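Local coordinates for protein aminopeptidase N (Francisella tularensis subsp. tularensis, PDB 5DLL) that probably trims intracellular peptides as a zinc-dependent M1 aminopeptidase, releasing single amino acids, preferably alanine, from their N-termini, at residues P195-A200 and A274-G279; L255-D260 and F312-G317; F365-S370 and F387-V392. All blocks are in the same frame, centred on the assembly; numbering follows the deposited sequence.

Contacts 1 and 2 lie side by side near the zinc ion, centres about 12 Å apart. Lys278 of contact 1 reaches Asp258 and Asn314 of contact 2. Contact 3 stands apart, its centre about 26 Å and 29 Å from theirs. Contact 1 is buried and joins the N-terminal domain to the catalytic domain, mostly by apolar touches and one weak backbone bond. Contacts 2 and 3 are partly buried and lie within the catalytic domain. In contact 2 an indole and an amide donate to the loop; in contact 3 a glutamate accepts from the backbone N-H and hydroxyl of Thr391. Helix 390-423 begins in contact 3, and its Phe420 packs on Leu255 and Thr316 of contact 2.

Contact 1: P195-A200 and A274-G279; sequences PCYLFA and AMENKG
Met275 meets Tyr197 with its methyl end: CE lies 4.0 Å from Tyr197 CD1, at the edge of the ring and near its plane. The methionine chain bends at chi2 (64°) and chi3 to bring the methyl there. Met275 CE also touches Leu198 CD2, at 4.0 Å. Glu276 comes next. Its CG packs on Leu198 CD2 at 3.5 Å, while its OE2 comes to the edge of the tyrosine ring, in plane, 3.8 Å from Tyr197 CE1. Ring and carboxylate stand almost perpendicular, 85° apart. The polar ends of this pair are held elsewhere: Glu276 OE2 forms a salt bridge with Lys331, and Tyr197 OH bonds to Thr321. Asn277 lays CB against the methyl of Ala200, with CB to CB at 3.5 Å. Lys278 adds a weak backbone bond, from its N to Leu198 O at 3.4 Å. Residues 195-200 thus pack against the turn after strand 274-275, and Glu276 also touches the zinc ligands His313 and Glu332. Residues 274-277 read AMEN and belong to the GAMEN motif of M1 aminopeptidases, the exopeptidase signature beside the zinc site, here backed by the N-terminal domain.

Contact 2: L255-D260 and F312-G317; sequences LEYDLD and FHNWTG. With ZN (zinc ion), chain B.
Leu255 lies over one face of the Trp315 indole. Its CD2 sits 3.9 Å from the centroid of the five-membered ring, only 10° off the ring normal, a CH-pi contact. Leu255 CB covers the same ring near Trp315 CD1, at 3.8 Å. At the indole edge, Trp315 NE1 donates to Glu256 O at 3.1 Å. The oxygen lies in the ring plane, but the indole N-H approaches from above the carbonyl plane. Face and edge of one ring are thus used by neighbouring residues of the loop.

Asn314 works beside it. Its CG points away from the backbone N (chi1 -169°), which carries the amide out toward the loop. Asn314 ND2 donates to Asp258 OD1 at 2.9 Å in a nearly straight bond (169°). The acceptor lies in the amide plane, whereas the carboxylate is met from above its own plane. Asn314 ND2 also comes within 3.6 Å of Tyr257 CD1, obliquely to that ring. The tyrosine hydroxyl is bonded to Thr261 O.

His313 points the other way, to the zinc ion, which its NE2 binds at 2.1 Å. His309 and Glu332 complete the protein ligands. On the far side of the imidazole, His313 ND1 donates to Thr316 O at 3.0 Å, a second-shell bond that limits rotation of the ring.

Successive residues therefore serve different ends: His313 holds the metal, while Asn314 and Trp315 fasten the helix start to loop 255-260. With its ND1 proton given to Thr316 O, the ring keeps the NE2 lone pair for the zinc ion; the carbonyl probably makes the imidazole a somewhat stronger zinc donor.

Contact 3: F365-S370 and F387-V392; sequences FAEDAS and FYTVTV
Glu367, near the end of helix 349-369, faces Thr391 in the first turn of helix 390-423, with their CA atoms 7.3 Å apart. The glutamate chain runs out extended, its CG opposite the backbone N (chi1 -173°), and puts its carboxylate at the start of helix 390-423. There OE1 accepts twice from one residue. Thr391 N donates at 3.1 Å to Glu367 OE1, nearly along its C-O axis. Thr391 OG1 donates at 2.6 Å to the same Glu367 OE1, from above the carboxylate plane. Apolar groups flank the carboxylate: Val390 CG2 lies 3.3 Å from Glu367 OE1, and Thr389 CG2 lies 3.4 Å from Glu367 OE2. Thr389 is the N-cap of helix 390-423; its OG1 accepts a weak bond from Val392 N at 3.3 Å and also bonds His374. Gln364 bonds both Asp368 OD2 and Thr391 OG1. Near the end of helix 349-369, Ser370 OG donates to the backbone Glu367 O at 2.7 Å. Two N-H groups of the first turn thus find side-chain acceptors, one in Thr389 and one in Glu367. The negative carboxylate probably gains from the positive end of the helix dipole, which would favour its ionised form.

Contact 1: P195-A200 and A274-G279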
loop_
_atom_site.group_PDB
_atom_site.type_symbol
_atom_site.label_atom_id
_atom_site.label_comp_id
_atom_site.label_asym_id
_atom_site.label_seq_id
_atom_site.Cartn_x
_atom_site.Cartn_y
_atom_site.Cartn_z
ATOM N N PRO A 195 19.208 -12.731 4.344
ATOM C CA PRO A 195 19.209 -13.214 2.965
ATOM C C PRO A 195 19.736 -12.138 2.013
ATOM O O PRO A 195 19.684 -10.953 2.331
ATOM C CB PRO A 195 17.736 -13.528 2.700
ATOM C CG PRO A 195 16.982 -12.631 3.617
ATOM C CD PRO A 195 17.848 -12.408 4.823
ATOM N N CYS A 196 20.240 -12.545 0.855
ATOM C CA CYS A 196 20.908 -11.611 -0.047
ATOM C C CYS A 196 19.985 -10.560 -0.679
ATOM O O CYS A 196 20.471 -9.517 -1.109
ATOM C CB CYS A 196 21.680 -12.365 -1.138
ATOM S SG CYS A 196 20.724 -13.567 -2.092
ATOM N N TYR A 197 18.673 -10.804 -0.724
ATOM C CA TYR A 197 17.744 -9.844 -1.337
ATOM C C TYR A 197 17.693 -8.513 -0.576
ATOM O O TYR A 197 17.223 -7.500 -1.109
ATOM C CB TYR A 197 16.337 -10.448 -1.504
ATOM C CG TYR A 197 15.471 -10.476 -0.256
ATOM C CD1 TYR A 197 14.734 -9.357 0.129
ATOM C CD2 TYR A 197 15.364 -11.629 0.521
ATOM C CE1 TYR A 197 13.933 -9.375 1.266
ATOM C CE2 TYR A 197 14.563 -11.658 1.657
ATOM C CZ TYR A 197 13.851 -10.526 2.028
ATOM O OH TYR A 197 13.058 -10.537 3.155
ATOM N N LEU A 198 18.186 -8.525 0.661
ATOM C CA LEU A 198 18.310 -7.319 1.483
ATOM C C LEU A 198 19.690 -6.685 1.417
ATOM O O LEU A 198 19.961 -5.715 2.133
ATOM C CB LEU A 198 18.010 -7.651 2.942
ATOM C CG LEU A 198 16.617 -8.205 3.176
ATOM C CD1 LEU A 198 16.561 -8.795 4.567
ATOM C CD2 LEU A 198 15.566 -7.123 2.979
ATOM N N PHE A 199 20.568 -7.223 0.581
ATOM C CA PHE A 199 21.872 -6.615 0.387
ATOM C C PHE A 199 21.702 -5.347 -0.447
ATOM O O PHE A 199 20.915 -5.326 -1.403
ATOM C CB PHE A 199 22.854 -7.575 -0.298
ATOM C CG PHE A 199 24.101 -6.897 -0.772
ATOM C CD1 PHE A 199 24.151 -6.314 -2.033
ATOM C CD2 PHE A 199 25.202 -6.789 0.055
ATOM C CE1 PHE A 199 25.284 -5.652 -2.464
ATOM C CE2 PHE A 199 26.342 -6.129 -0.373
ATOM C CZ PHE A 199 26.384 -5.561 -1.632
ATOM N N ALA A 200 22.440 -4.299 -0.083
ATOM C CA ALA A 200 22.473 -3.068 -0.871
ATOM C C ALA A 200 23.845 -2.400 -0.863
ATOM O O ALA A 200 24.612 -2.515 0.103
ATOM C CB ALA A 200 21.414 -2.092 -0.383
ATOM N N ALA A 274 10.137 1.865 -2.904
ATOM C CA ALA A 274 10.843 1.816 -1.634
ATOM C C ALA A 274 11.352 0.398 -1.401
ATOM O O ALA A 274 10.718 -0.566 -1.831
ATOM C CB ALA A 274 9.917 2.244 -0.507
ATOM N N MET A 275 12.497 0.264 -0.734
ATOM C CA MET A 275 13.057 -1.062 -0.471
ATOM C C MET A 275 13.698 -1.136 0.907
ATOM O O MET A 275 14.418 -0.227 1.310
ATOM C CB MET A 275 14.069 -1.454 -1.558
ATOM C CG MET A 275 14.687 -2.841 -1.376
ATOM S SD MET A 275 13.510 -4.213 -1.481
ATOM C CE MET A 275 14.256 -5.410 -0.370
ATOM N N GLU A 276 13.460 -2.251 1.597
ATOM C CA GLU A 276 13.808 -2.387 3.009
ATOM C C GLU A 276 15.225 -2.895 3.266
ATOM O O GLU A 276 15.454 -3.608 4.248
ATOM C CB GLU A 276 12.812 -3.327 3.709
ATOM C CG GLU A 276 12.961 -4.809 3.376
ATOM C CD GLU A 276 11.893 -5.353 2.451
ATOM O OE1 GLU A 276 11.257 -4.561 1.716
ATOM O OE2 GLU A 276 11.708 -6.595 2.467
ATOM N N ASN A 277 16.183 -2.529 2.419
ATOM C CA ASN A 277 17.530 -3.088 2.550
ATOM C C ASN A 277 18.053 -2.814 3.955
ATOM O O ASN A 277 17.932 -1.696 4.452
ATOM C CB ASN A 277 18.489 -2.523 1.496
ATOM C CG ASN A 277 17.970 -2.680 0.083
ATOM O OD1 ASN A 277 17.811 -1.696 -0.635
ATOM N ND2 ASN A 277 17.703 -3.916 -0.323
ATOM N N LYS A 278 18.607 -3.843 4.592
ATOM C CA LYS A 278 18.969 -3.787 6.005
ATOM C C LYS A 278 19.948 -2.646 6.303
ATOM O O LYS A 278 21.065 -2.625 5.791
ATOM C CB LYS A 278 19.547 -5.135 6.445
ATOM C CG LYS A 278 20.063 -5.212 7.877
ATOM C CD LYS A 278 18.979 -4.967 8.913
ATOM C CE LYS A 278 19.438 -5.375 10.310
ATOM N NZ LYS A 278 19.198 -6.823 10.568
ATOM N N GLY A 279 19.496 -1.687 7.112
ATOM C CA GLY A 279 20.319 -0.552 7.532
ATOM C C GLY A 279 20.474 0.530 6.475
ATOM O O GLY A 279 21.118 1.555 6.708
#

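Contact 2: L255-D260 and F312-G317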
loop_
_atom_site.group_PDB
_atom_site.type_symbol
_atom_site.label_atom_id
_atom_site.label_comp_id
_atom_site.label_asym_id
_atom_site.label_seq_id
_atom_site.Cartn_x
_atom_site.Cartn_y
_atom_site.Cartn_z
ATOM N N LEU A 255 10.574 -3.279 20.245
ATOM C CA LEU A 255 11.595 -3.552 19.239
ATOM C C LEU A 255 12.552 -2.377 19.097
ATOM O O LEU A 255 12.184 -1.300 18.610
ATOM C CB LEU A 255 10.948 -3.877 17.890
ATOM C CG LEU A 255 10.085 -5.143 17.909
ATOM C CD1 LEU A 255 9.315 -5.300 16.605
ATOM C CD2 LEU A 255 10.924 -6.379 18.205
ATOM N N GLU A 256 13.786 -2.614 19.532
ATOM C CA GLU A 256 14.867 -1.647 19.455
ATOM C C GLU A 256 15.710 -1.891 18.191
ATOM O O GLU A 256 15.961 -3.040 17.804
ATOM C CB GLU A 256 15.734 -1.787 20.710
ATOM C CG GLU A 256 16.624 -0.596 21.017
ATOM C CD GLU A 256 17.482 -0.812 22.250
ATOM O OE1 GLU A 256 17.049 -1.546 23.167
ATOM O OE2 GLU A 256 18.593 -0.242 22.303
ATOM N N TYR A 257 16.154 -0.807 17.557
ATOM C CA TYR A 257 17.062 -0.906 16.414
ATOM C C TYR A 257 18.330 -1.648 16.831
ATOM O O TYR A 257 18.754 -1.563 17.982
ATOM C CB TYR A 257 17.403 0.483 15.870
ATOM C CG TYR A 257 18.175 0.474 14.557
ATOM C CD1 TYR A 257 17.643 -0.120 13.411
ATOM C CD2 TYR A 257 19.426 1.077 14.458
ATOM C CE1 TYR A 257 18.344 -0.127 12.212
ATOM C CE2 TYR A 257 20.134 1.080 13.262
ATOM C CZ TYR A 257 19.588 0.476 12.145
ATOM O OH TYR A 257 20.284 0.484 10.963
ATOM N N ASP A 258 18.935 -2.360 15.886
ATOM C CA ASP A 258 20.002 -3.320 16.196
ATOM C C ASP A 258 21.427 -2.914 15.754
ATOM O O ASP A 258 22.395 -3.600 16.096
ATOM C CB ASP A 258 19.624 -4.708 15.641
ATOM C CG ASP A 258 19.112 -4.666 14.198
ATOM O OD1 ASP A 258 18.798 -3.568 13.683
ATOM O OD2 ASP A 258 19.015 -5.748 13.580
ATOM N N LEU A 259 21.554 -1.805 15.023
ATOM C CA LEU A 259 22.855 -1.315 14.549
ATOM C C LEU A 259 23.148 0.082 15.074
ATOM O O LEU A 259 22.265 0.749 15.601
ATOM C CB LEU A 259 22.882 -1.281 13.021
ATOM C CG LEU A 259 22.523 -2.576 12.287
ATOM C CD1 LEU A 259 22.210 -2.283 10.827
ATOM C CD2 LEU A 259 23.640 -3.603 12.410
ATOM N N ASP A 260 24.394 0.523 14.916
ATOM C CA ASP A 260 24.818 1.851 15.381
ATOM C C ASP A 260 24.540 2.950 14.368
ATOM O O ASP A 260 24.716 4.127 14.682
ATOM C CB ASP A 260 26.314 1.868 15.704
ATOM C CG ASP A 260 26.709 0.810 16.706
ATOM O OD1 ASP A 260 25.829 0.354 17.472
ATOM O OD2 ASP A 260 27.902 0.432 16.721
ATOM N N PHE A 312 9.955 -0.908 9.686
ATOM C CA PHE A 312 9.364 -2.035 10.411
ATOM C C PHE A 312 9.838 -3.382 9.868
ATOM O O PHE A 312 9.923 -4.349 10.621
ATOM C CB PHE A 312 7.832 -1.923 10.426
ATOM C CG PHE A 312 7.328 -0.614 10.991
ATOM C CD1 PHE A 312 7.973 -0.002 12.067
ATOM C CD2 PHE A 312 6.218 0.013 10.446
ATOM C CE1 PHE A 312 7.530 1.202 12.574
ATOM C CE2 PHE A 312 5.768 1.219 10.954
ATOM C CZ PHE A 312 6.424 1.812 12.019
ATOM N N HIS A 313 10.194 -3.441 8.584
ATOM C CA HIS A 313 10.811 -4.655 8.019
ATOM C C HIS A 313 12.084 -5.075 8.748
ATOM O O HIS A 313 12.426 -6.256 8.747
ATOM C CB HIS A 313 11.139 -4.495 6.530
ATOM C CG HIS A 313 9.986 -4.770 5.621
ATOM N ND1 HIS A 313 9.264 -5.941 5.669
ATOM C CD2 HIS A 313 9.434 -4.027 4.634
ATOM C CE1 HIS A 313 8.311 -5.906 4.756
ATOM N NE2 HIS A 313 8.393 -4.755 4.114
ATOM N N ASN A 314 12.785 -4.119 9.359
ATOM C CA ASN A 314 14.017 -4.419 10.092
ATOM C C ASN A 314 13.895 -5.644 10.992
ATOM O O ASN A 314 14.842 -6.418 11.107
ATOM C CB ASN A 314 14.472 -3.224 10.929
ATOM C CG ASN A 314 15.868 -3.412 11.486
ATOM O OD1 ASN A 314 16.802 -3.649 10.734
ATOM N ND2 ASN A 314 16.016 -3.313 12.806
ATOM N N TRP A 315 12.741 -5.807 11.631
ATOM C CA TRP A 315 12.467 -7.006 12.425
ATOM C C TRP A 315 11.611 -7.994 11.642
ATOM O O TRP A 315 11.976 -9.158 11.517
ATOM C CB TRP A 315 11.823 -6.647 13.776
ATOM C CG TRP A 315 12.842 -6.184 14.771
ATOM C CD1 TRP A 315 13.197 -4.895 15.043
ATOM C CD2 TRP A 315 13.676 -7.011 15.592
ATOM N NE1 TRP A 315 14.193 -4.866 15.990
ATOM C CE2 TRP A 315 14.505 -6.152 16.345
ATOM C CE3 TRP A 315 13.801 -8.397 15.766
ATOM C CZ2 TRP A 315 15.442 -6.632 17.261
ATOM C CZ3 TRP A 315 14.730 -8.871 16.680
ATOM C CH2 TRP A 315 15.538 -7.992 17.416
ATOM N N THR A 316 10.486 -7.524 11.105
ATOM C CA THR A 316 9.578 -8.385 10.348
ATOM C C THR A 316 9.935 -8.396 8.862
ATOM O O THR A 316 9.247 -7.791 8.034
ATOM C CB THR A 316 8.107 -7.968 10.540
ATOM O OG1 THR A 316 7.933 -6.593 10.173
ATOM C CG2 THR A 316 7.690 -8.172 11.993
ATOM N N GLY A 317 11.016 -9.100 8.539
ATOM C CA GLY A 317 11.478 -9.230 7.161
ATOM C C GLY A 317 12.972 -9.447 7.084
ATOM O O GLY A 317 13.436 -10.364 6.411
HETATM ZN ZN ZN B . 7.305 -4.128 2.366
#

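Contact 3: F365-S370 and F387-V392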
loop_
_atom_site.group_PDB
_atom_site.type_symbol
_atom_site.label_atom_id
_atom_site.label_comp_id
_atom_site.label_asym_id
_atom_site.label_seq_id
_atom_site.Cartn_x
_atom_site.Cartn_y
_atom_site.Cartn_z
ATOM N N PHE A 365 -11.740 -7.786 -2.855
ATOM C CA PHE A 365 -12.979 -8.489 -3.188
ATOM C C PHE A 365 -13.116 -8.655 -4.700
ATOM O O PHE A 365 -13.532 -9.713 -5.171
ATOM C CB PHE A 365 -14.194 -7.737 -2.627
ATOM C CG PHE A 365 -14.478 -8.006 -1.163
ATOM C CD1 PHE A 365 -13.513 -8.540 -0.310
ATOM C CD2 PHE A 365 -15.725 -7.689 -0.632
ATOM C CE1 PHE A 365 -13.796 -8.766 1.026
ATOM C CE2 PHE A 365 -16.009 -7.915 0.704
ATOM C CZ PHE A 365 -15.044 -8.454 1.533
ATOM N N ALA A 366 -12.754 -7.614 -5.451
ATOM C CA ALA A 366 -12.804 -7.655 -6.919
ATOM C C ALA A 366 -11.825 -8.672 -7.505
ATOM O O ALA A 366 -12.123 -9.314 -8.516
ATOM C CB ALA A 366 -12.539 -6.273 -7.504
ATOM N N GLU A 367 -10.659 -8.807 -6.872
ATOM C CA GLU A 367 -9.659 -9.797 -7.272
ATOM C C GLU A 367 -10.109 -11.229 -6.963
ATOM O O GLU A 367 -9.871 -12.138 -7.760
ATOM C CB GLU A 367 -8.325 -9.507 -6.582
ATOM C CG GLU A 367 -7.169 -10.379 -7.054
ATOM C CD GLU A 367 -5.822 -9.859 -6.589
ATOM O OE1 GLU A 367 -5.639 -9.670 -5.365
ATOM O OE2 GLU A 367 -4.944 -9.645 -7.448
ATOM N N ASP A 368 -10.754 -11.427 -5.814
ATOM C CA ASP A 368 -11.263 -12.747 -5.429
ATOM C C ASP A 368 -12.511 -13.151 -6.226
ATOM O O ASP A 368 -12.871 -14.331 -6.252
ATOM C CB ASP A 368 -11.556 -12.811 -3.920
ATOM C CG ASP A 368 -10.338 -13.220 -3.085
ATOM O OD1 ASP A 368 -9.307 -13.663 -3.648
ATOM O OD2 ASP A 368 -10.427 -13.104 -1.844
ATOM N N ALA A 369 -13.168 -12.178 -6.860
ATOM C CA ALA A 369 -14.294 -12.442 -7.769
ATOM C C ALA A 369 -13.827 -12.765 -9.193
ATOM O O ALA A 369 -14.584 -13.331 -9.984
ATOM C CB ALA A 369 -15.234 -11.246 -7.795
ATOM N N SER A 370 -12.581 -12.404 -9.504
ATOM C CA SER A 370 -12.027 -12.535 -10.853
ATOM C C SER A 370 -11.451 -13.936 -11.119
ATOM O O SER A 370 -11.330 -14.751 -10.196
ATOM C CB SER A 370 -10.945 -11.461 -11.079
ATOM O OG SER A 370 -9.721 -11.776 -10.425
ATOM N N PHE A 387 2.658 -12.727 -7.019
ATOM C CA PHE A 387 2.567 -12.496 -5.576
ATOM C C PHE A 387 2.272 -11.046 -5.182
ATOM O O PHE A 387 1.745 -10.802 -4.098
ATOM C CB PHE A 387 3.864 -12.930 -4.889
ATOM C CG PHE A 387 4.126 -14.410 -4.946
ATOM C CD1 PHE A 387 3.189 -15.315 -4.461
ATOM C CD2 PHE A 387 5.324 -14.896 -5.454
ATOM C CE1 PHE A 387 3.433 -16.676 -4.501
ATOM C CE2 PHE A 387 5.574 -16.254 -5.491
ATOM C CZ PHE A 387 4.628 -17.145 -5.014
ATOM N N TYR A 388 2.625 -10.090 -6.037
ATOM C CA TYR A 388 2.456 -8.670 -5.710
ATOM C C TYR A 388 1.021 -8.211 -5.972
ATOM O O TYR A 388 0.749 -7.496 -6.936
ATOM C CB TYR A 388 3.471 -7.815 -6.484
ATOM C CG TYR A 388 4.919 -8.258 -6.320
ATOM C CD1 TYR A 388 5.351 -8.907 -5.160
ATOM C CD2 TYR A 388 5.865 -8.011 -7.315
ATOM C CE1 TYR A 388 6.667 -9.306 -5.005
ATOM C CE2 TYR A 388 7.188 -8.410 -7.163
ATOM C CZ TYR A 388 7.579 -9.056 -6.002
ATOM O OH TYR A 388 8.878 -9.461 -5.815
ATOM N N THR A 389 0.116 -8.629 -5.088
ATOM C CA THR A 389 -1.319 -8.390 -5.233
ATOM C C THR A 389 -1.924 -7.939 -3.915
ATOM O O THR A 389 -1.363 -8.193 -2.846
ATOM C CB THR A 389 -2.053 -9.676 -5.654
ATOM O OG1 THR A 389 -1.786 -10.717 -4.705
ATOM C CG2 THR A 389 -1.603 -10.129 -7.029
ATOM N N VAL A 390 -3.078 -7.278 -3.997
ATOM C CA VAL A 390 -3.810 -6.845 -2.802
ATOM C C VAL A 390 -4.253 -8.020 -1.922
ATOM O O VAL A 390 -4.290 -7.906 -0.700
ATOM C CB VAL A 390 -5.022 -5.942 -3.145
ATOM C CG1 VAL A 390 -4.545 -4.636 -3.758
ATOM C CG2 VAL A 390 -6.003 -6.639 -4.079
ATOM N N THR A 391 -4.575 -9.151 -2.538
ATOM C CA THR A 391 -4.834 -10.377 -1.788
ATOM C C THR A 391 -3.655 -10.733 -0.871
ATOM O O THR A 391 -3.837 -10.922 0.327
ATOM C CB THR A 391 -5.116 -11.555 -2.739
ATOM O OG1 THR A 391 -6.346 -11.320 -3.441
ATOM C CG2 THR A 391 -5.203 -12.877 -1.973
ATOM N N VAL A 392 -2.454 -10.814 -1.432
ATOM C CA VAL A 392 -1.279 -11.252 -0.673
ATOM C C VAL A 392 -0.858 -10.220 0.389
ATOM O O VAL A 392 -0.518 -10.588 1.511
ATOM C CB VAL A 392 -0.089 -11.566 -1.612
ATOM C CG1 VAL A 392 1.189 -11.843 -0.826
ATOM C CG2 VAL A 392 -0.414 -12.752 -2.508
#